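Local structure of fiber protein 2 (2BZV) at residues N27-I30 with Y31-D35; L42-G46 with A47-G51; S153-P156 with G157-F160. The protein forms the short fibre spikes of human adenovirus 41, whose trimeric knob, one subunit of which is this chain, is thought to take part in attaching the virion to host cells. All blocks are in the same frame, centred on the assembly; numbering follows the deposited sequence. Where two conformers were deposited one is given.

Contact 1 of 3, residues N27-I30 with Y31-D35; sequences NCSI and YETQD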
loop_
_atom_site.group_PDB
_atom_site.type_symbol
_atom_site.label_atom_id
_atom_site.label_comp_id
_atom_site.label_asym_id
_atom_site.label_seq_id
_atom_site.Cartn_x
_atom_site.Cartn_y
_atom_site.Cartn_z
ATOM N N ASN A 27 15.939 -3.524 -20.679
ATOM C CA ASN A 27 14.665 -3.430 -21.374
ATOM C C ASN A 27 14.156 -2.002 -21.438
ATOM O O ASN A 27 12.968 -1.790 -21.702
ATOM C CB ASN A 27 13.621 -4.330 -20.697
ATOM C CG ASN A 27 13.263 -3.840 -19.300
ATOM O OD1 ASN A 27 14.041 -3.104 -18.678
ATOM N ND2 ASN A 27 12.098 -4.252 -18.798
ATOM N N CYS A 28 15.036 -1.026 -21.225
ATOM C CA CYS A 28 14.597 0.353 -21.173
ATOM C C CYS A 28 15.692 1.216 -21.789
ATOM O O CYS A 28 16.873 0.945 -21.605
ATOM C CB CYS A 28 14.319 0.730 -19.710
ATOM S SG CYS A 28 13.606 2.361 -19.448
ATOM N N SER A 29 15.283 2.250 -22.522
ATOM C CA SER A 29 16.202 3.124 -23.251
ATOM C C SER A 29 15.971 4.575 -22.853
ATOM O O SER A 29 14.989 5.181 -23.287
ATOM C CB SER A 29 15.963 2.954 -24.755
ATOM O OG SER A 29 16.200 1.608 -25.148
ATOM N N ILE A 30 16.850 5.114 -22.017
ATOM C CA ILE A 30 16.688 6.488 -21.518
ATOM C C ILE A 30 17.508 7.464 -22.357
ATOM O O ILE A 30 16.947 8.410 -22.906
ATOM C CB ILE A 30 17.092 6.587 -20.034
ATOM C CG1 ILE A 30 16.255 5.638 -19.165
ATOM C CG2 ILE A 30 16.981 8.036 -19.567
ATOM C CD1 ILE A 30 14.765 5.969 -19.147
ATOM N N TYR A 31 18.814 7.226 -22.459
ATOM C CA TYR A 31 19.704 8.094 -23.256
ATOM C C TYR A 31 20.221 7.375 -24.485
ATOM O O TYR A 31 20.512 8.010 -25.493
ATOM C CB TYR A 31 20.913 8.523 -22.441
ATOM C CG TYR A 31 20.635 9.301 -21.187
ATOM C CD1 TYR A 31 19.820 10.432 -21.194
ATOM C CD2 TYR A 31 21.241 8.934 -19.997
ATOM C CE1 TYR A 31 19.596 11.152 -20.030
ATOM C CE2 TYR A 31 21.023 9.641 -18.832
ATOM C CZ TYR A 31 20.199 10.750 -18.846
ATOM O OH TYR A 31 19.990 11.453 -17.679
ATOM N N GLU A 32 20.388 6.063 -24.385
ATOM C CA GLU A 32 20.803 5.238 -25.519
ATOM C C GLU A 32 20.076 3.916 -25.430
ATOM O O GLU A 32 19.433 3.611 -24.418
ATOM C CB GLU A 32 22.313 5.023 -25.557
ATOM C CG GLU A 32 22.882 4.284 -24.366
ATOM C CD GLU A 32 24.393 4.116 -24.461
ATOM O OE1 GLU A 32 25.141 5.051 -24.103
ATOM O OE2 GLU A 32 24.853 3.032 -24.892
ATOM N N THR A 33 20.148 3.127 -26.487
ATOM C CA THR A 33 19.406 1.880 -26.567
ATOM C C THR A 33 19.762 0.923 -25.436
ATOM O O THR A 33 20.938 0.618 -25.237
ATOM C CB THR A 33 19.705 1.173 -27.902
ATOM O OG1 THR A 33 19.466 2.080 -28.985
ATOM C CG2 THR A 33 18.819 -0.058 -28.054
ATOM N N GLN A 34 18.751 0.448 -24.712
ATOM C CA GLN A 34 18.920 -0.598 -23.705
ATOM C C GLN A 34 19.995 -0.256 -22.682
ATOM O O GLN A 34 20.867 -1.057 -22.371
ATOM C CB GLN A 34 19.175 -1.942 -24.398
ATOM C CG GLN A 34 17.914 -2.411 -25.125
ATOM C CD GLN A 34 18.050 -3.807 -25.683
ATOM O OE1 GLN A 34 19.157 -4.269 -25.953
ATOM N NE2 GLN A 34 16.930 -4.496 -25.860
ATOM N N ASP A 35 19.889 0.946 -22.122
ATOM C CA ASP A 35 20.838 1.413 -21.130
ATOM C C ASP A 35 20.332 1.247 -19.706
ATOM O O ASP A 35 21.056 1.589 -18.768
ATOM C CB ASP A 35 21.253 2.871 -21.394
ATOM C CG ASP A 35 20.090 3.856 -21.377
ATOM O OD1 ASP A 35 18.925 3.446 -21.173
ATOM O OD2 ASP A 35 20.357 5.078 -21.567
#
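Asp-35 OD2 is gripped by two backbone N-H groups of the loop that leads up to it: Tyr-31 N at 2.8 Å, met on the syn side, and Glu-32 N at 3.0 Å, which comes from above the carboxylate plane. The other oxygen, Asp-35 OD1, takes Ile-30 N at 2.8 Å in an almost straight bond, also syn. Three successive amides thus converge on one acid, fix its rotation and would probably favour its ionised form. The group reaches back over the loop because CG of Asp-35 lies between its own backbone N and carbonyl carbon (chi1 60°).

A further bond ties the same loop together. Ser-29 OG accepts Gln-34 N at 2.8 Å with an N-H...O angle of 177°. Ser-29 CA makes a C-H...O contact with Glu-32 O, 3.5 Å from CA to O. Ile-30 CG2 sits over the centre of one face of the Tyr-31 ring, 4.0 Å from its centroid, a CH-pi contact between sequence neighbours. Leu-70 of strand 69-76 packs against both side chains.

At the start of the loop, Asn-27 and Cys-28 both face Ala-36, a classic beta bulge. The arrangement is that of a partly buried loop folded around a buried aspartate whose carboxylate takes three successive backbone amides, in the connection from strand 18-20 to strand 36-45 of the knob domain.

Contact 2 of 3, residues L42-G46 with A47-G51; sequences LTKNG and AHVLG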
loop_
_atom_site.group_PDB
_atom_site.type_symbol
_atom_site.label_atom_id
_atom_site.label_comp_id
_atom_site.label_asym_id
_atom_site.label_seq_id
_atom_site.Cartn_x
_atom_site.Cartn_y
_atom_site.Cartn_z
ATOM N N LEU A 42 2.364 -4.017 -11.527
ATOM C CA LEU A 42 1.033 -3.509 -11.186
ATOM C C LEU A 42 0.158 -4.675 -10.791
ATOM O O LEU A 42 0.035 -5.624 -11.564
ATOM C CB LEU A 42 0.396 -2.822 -12.407
ATOM C CG LEU A 42 1.193 -1.682 -13.052
ATOM C CD1 LEU A 42 0.434 -1.139 -14.256
ATOM C CD2 LEU A 42 1.496 -0.581 -12.049
ATOM N N THR A 43 -0.495 -4.579 -9.633
ATOM C CA THR A 43 -1.473 -5.607 -9.258
ATOM C C THR A 43 -2.801 -4.921 -8.951
ATOM O O THR A 43 -2.875 -3.935 -8.216
ATOM C CB THR A 43 -1.006 -6.499 -8.085
ATOM O OG1 THR A 43 -0.755 -5.697 -6.928
ATOM C CG2 THR A 43 0.255 -7.240 -8.475
ATOM N N LYS A 44 -3.861 -5.457 -9.556
ATOM C CA LYS A 44 -5.197 -4.877 -9.464
ATOM C C LYS A 44 -6.008 -5.589 -8.386
ATOM O O LYS A 44 -6.116 -6.820 -8.388
ATOM C CB LYS A 44 -5.913 -5.015 -10.811
ATOM C CG LYS A 44 -7.321 -4.446 -10.792
ATOM C CD LYS A 44 -8.007 -4.616 -12.139
ATOM C CE LYS A 44 -9.455 -4.160 -12.106
ATOM N NZ LYS A 44 -9.571 -2.691 -11.906
ATOM N N ASN A 45 -6.578 -4.795 -7.477
ATOM C CA ASN A 45 -7.486 -5.266 -6.421
ATOM C C ASN A 45 -8.718 -4.390 -6.539
ATOM O O ASN A 45 -8.732 -3.296 -5.975
ATOM C CB ASN A 45 -6.796 -5.054 -5.037
ATOM C CG ASN A 45 -7.650 -5.262 -3.775
ATOM O OD1 ASN A 45 -8.408 -6.228 -3.747
ATOM N ND2 ASN A 45 -7.479 -4.454 -2.706
ATOM N N GLY A 46 -9.733 -4.820 -7.292
ATOM C CA GLY A 46 -10.894 -3.964 -7.535
ATOM C C GLY A 46 -10.461 -2.664 -8.184
ATOM O O GLY A 46 -9.656 -2.673 -9.126
ATOM N N ALA A 47 -10.935 -1.539 -7.653
ATOM C CA ALA A 47 -10.641 -0.244 -8.240
ATOM C C ALA A 47 -9.246 0.272 -7.938
ATOM O O ALA A 47 -8.890 1.335 -8.448
ATOM C CB ALA A 47 -11.678 0.778 -7.802
ATOM N N HIS A 48 -8.457 -0.429 -7.106
ATOM C CA HIS A 48 -7.091 0.004 -6.841
ATOM C C HIS A 48 -6.080 -0.833 -7.598
ATOM O O HIS A 48 -6.220 -2.059 -7.693
ATOM C CB HIS A 48 -6.749 -0.160 -5.361
ATOM C CG HIS A 48 -7.169 0.998 -4.493
ATOM N ND1 HIS A 48 -7.732 0.816 -3.252
ATOM C CD2 HIS A 48 -7.071 2.340 -4.673
ATOM C CE1 HIS A 48 -7.967 2.010 -2.704
ATOM N NE2 HIS A 48 -7.570 2.953 -3.547
ATOM N N VAL A 49 -5.023 -0.175 -8.059
ATOM C CA VAL A 49 -3.791 -0.867 -8.409
ATOM C C VAL A 49 -2.701 -0.448 -7.423
ATOM O O VAL A 49 -2.577 0.726 -7.068
ATOM C CB VAL A 49 -3.352 -0.578 -9.853
ATOM C CG1 VAL A 49 -1.864 -0.861 -10.065
ATOM C CG2 VAL A 49 -4.174 -1.421 -10.811
ATOM N N LEU A 50 -1.968 -1.449 -6.969
ATOM C CA LEU A 50 -0.746 -1.284 -6.210
ATOM C C LEU A 50 0.427 -1.464 -7.175
ATOM O O LEU A 50 0.506 -2.480 -7.863
ATOM C CB LEU A 50 -0.691 -2.356 -5.130
ATOM C CG LEU A 50 0.402 -2.297 -4.104
ATOM C CD1 LEU A 50 0.369 -0.982 -3.321
ATOM C CD2 LEU A 50 0.216 -3.470 -3.133
ATOM N N GLY A 51 1.311 -0.475 -7.229
ATOM C CA GLY A 51 2.449 -0.501 -8.130
ATOM C C GLY A 51 3.768 -0.449 -7.396
ATOM O O GLY A 51 3.914 0.287 -6.409
#
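Val-49 stands against Leu-42 and Lys-44 on one face of a beta hairpin with a two-residue loop. Its CB lies 3.8 Å from Thr-43 O. From there the side chain forks: Val-49 CG1 reaches Leu-42 CB at 3.8 Å and stays nearly as close to the CD2 branch of that leucine, while Val-49 CG2 turns the other way to Lys-44 CA, also at 3.8 Å. With CG1 anti to the backbone N (chi1 159°), one methyl serves each neighbour on the facing strand. Leu-42 CD2 also comes within 4.0 Å of Gly-51 CA.

Paired backbone bonds hold the strands: Thr-43 with Leu-50, and Asn-45 with His-48, where Asn-45 N gives His-48 O a bond of 2.8 Å. A type II' turn closes the end, with Gly-46 at positive phi. The Lys-44 chain runs extended and bends at its last torsion (chi4 67°) to bring NZ to Gly-46 O at 2.8 Å, above the carbonyl plane; NZ also bonds Thr-106 O.

On the other sheet face, the His-48 ring leaves the hairpin: ND1 bonds Thr-43 OG1 of the second subunit and NE2 bonds Thr-52 OG1 of that subunit. Thr-43 OG1 in turn meets His-48 ND1 of the third subunit. The hairpin of strands 36-45 and 48-57 lies between strands 18-20 and 165-170 of its own sheet, with the Thr-43 and His-48 face at the trimer interface.

Contact 3 of 3, residues S153-P156 with G157-F160; sequences SAEP and GKPF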
loop_
_atom_site.group_PDB
_atom_site.type_symbol
_atom_site.label_atom_id
_atom_site.label_comp_id
_atom_site.label_asym_id
_atom_site.label_seq_id
_atom_site.Cartn_x
_atom_site.Cartn_y
_atom_site.Cartn_z
ATOM N N SER A 153 14.555 12.169 -8.742
ATOM C CA SER A 153 15.786 12.949 -8.661
ATOM C C SER A 153 16.988 12.040 -8.914
ATOM O O SER A 153 16.890 10.803 -8.858
ATOM C CB SER A 153 15.918 13.655 -7.314
ATOM O OG SER A 153 15.866 12.720 -6.259
ATOM N N ALA A 154 18.123 12.667 -9.213
ATOM C CA ALA A 154 19.369 11.958 -9.480
ATOM C C ALA A 154 20.522 12.770 -8.925
ATOM O O ALA A 154 20.425 13.992 -8.812
ATOM C CB ALA A 154 19.570 11.722 -10.963
ATOM N N GLU A 155 21.609 12.090 -8.573
ATOM C CA GLU A 155 22.773 12.754 -8.011
ATOM C C GLU A 155 23.843 12.867 -9.093
ATOM O O GLU A 155 24.384 11.856 -9.529
ATOM C CB GLU A 155 23.288 11.960 -6.815
ATOM C CG GLU A 155 24.383 12.676 -6.080
ATOM C CD GLU A 155 24.865 11.947 -4.840
ATOM O OE1 GLU A 155 25.872 12.414 -4.275
ATOM O OE2 GLU A 155 24.242 10.935 -4.446
ATOM N N PRO A 156 24.146 14.090 -9.564
ATOM C CA PRO A 156 25.210 14.188 -10.554
ATOM C C PRO A 156 26.521 13.555 -10.103
ATOM O O PRO A 156 26.917 13.642 -8.939
ATOM C CB PRO A 156 25.385 15.697 -10.751
ATOM C CG PRO A 156 24.031 16.235 -10.454
ATOM C CD PRO A 156 23.542 15.404 -9.288
ATOM N N GLY A 157 27.156 12.877 -11.052
ATOM C CA GLY A 157 28.412 12.196 -10.818
ATOM C C GLY A 157 28.262 10.757 -10.369
ATOM O O GLY A 157 29.265 10.040 -10.300
ATOM N N LYS A 158 27.032 10.331 -10.078
ATOM C CA LYS A 158 26.823 8.981 -9.573
ATOM C C LYS A 158 25.936 8.176 -10.506
ATOM O O LYS A 158 25.227 8.751 -11.334
ATOM C CB LYS A 158 26.178 9.038 -8.193
ATOM C CG LYS A 158 26.973 9.918 -7.238
ATOM C CD LYS A 158 27.151 9.256 -5.893
ATOM C CE LYS A 158 27.948 10.127 -4.939
ATOM N NZ LYS A 158 29.332 10.357 -5.443
ATOM N N PRO A 159 25.959 6.844 -10.374
ATOM C CA PRO A 159 25.033 6.047 -11.167
ATOM C C PRO A 159 23.576 6.317 -10.788
ATOM O O PRO A 159 23.270 6.622 -9.634
ATOM C CB PRO A 159 25.391 4.602 -10.800
ATOM C CG PRO A 159 26.650 4.667 -10.040
ATOM C CD PRO A 159 26.840 6.039 -9.517
ATOM N N PHE A 160 22.700 6.198 -11.770
ATOM C CA PHE A 160 21.271 6.342 -11.556
ATOM C C PHE A 160 20.688 5.006 -11.107
ATOM O O PHE A 160 20.633 4.041 -11.874
ATOM C CB PHE A 160 20.594 6.805 -12.847
ATOM C CG PHE A 160 19.114 7.039 -12.673
ATOM C CD1 PHE A 160 18.665 8.085 -11.886
ATOM C CD2 PHE A 160 18.182 6.203 -13.277
ATOM C CE1 PHE A 160 17.305 8.313 -11.718
ATOM C CE2 PHE A 160 16.822 6.426 -13.117
ATOM C CZ PHE A 160 16.384 7.474 -12.328
HETATM O O HOH W 1 22.361 9.503 -9.876
HETATM O O HOH W 2 29.180 12.907 -7.296
#
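From Glu-155 to Lys-158 the chain makes a type II beta turn, closed by Lys-158 N to Glu-155 O at 3.1 Å, with Pro-156 and Gly-157 at its corner; the positive phi of Gly-157 suits a residue without a side chain.

The side chains of Glu-155 and Lys-158 rise from the two ends of the turn and converge above it. Glu-155 is extended, its CG anti to the backbone N (chi1 -173°), while the lysine chain bends at its second and fourth torsions. The lysine methylenes lie against the carboxylate and CG of Glu-155: Lys-158 CG is 4.0 Å from Glu-155 CG, and Lys-158 CE touches Glu-155 OE1 at 3.2 Å. Lys-158 NZ stays 4.2 Å from Glu-155 OE1, too far for a salt bridge. One water instead accepts from Lys-158 NZ and donates to Pro-156 O, its oxygen 2.9 Å from Pro-156 O.

A second water, inside the loop, accepts from Glu-155 N at 3.0 Å and reaches Pro-159 O through a weak bond. Nearer the start of the loop, Ala-154 CB meets the Phe-160 ring at CD1, 3.9 Å away, and Ser-153 O faces the edge of that ring at CE1. Met-65 packs against Ala-154 and Phe-160 from a neighbouring loop.

The exposed tip is held by its turn bond, bridging water and backbone bonds of Gly-157 and Lys-158 to Met-65, while the opposite charges probably attract weakly at this distance.

All three are local contacts within one knob domain, following one another along the chain without touching. Contacts 1 and 3 are the closer pair: their centres are 16 Å apart and their nearest atoms about 6 Å. Met-65 joins their surroundings, touching Tyr-31 of contact 1 as well as Ala-154 and Phe-160 of contact 3. Contact 2 lies on the opposite side of the chain's centre from both, its centre 27 Å from that of contact 1 and 31 Å from that of contact 3. Strand 36-45 spans the first gap, starting directly after Asp-35 and ending in the hairpin. Of the three, contact 2 alone touches other subunits.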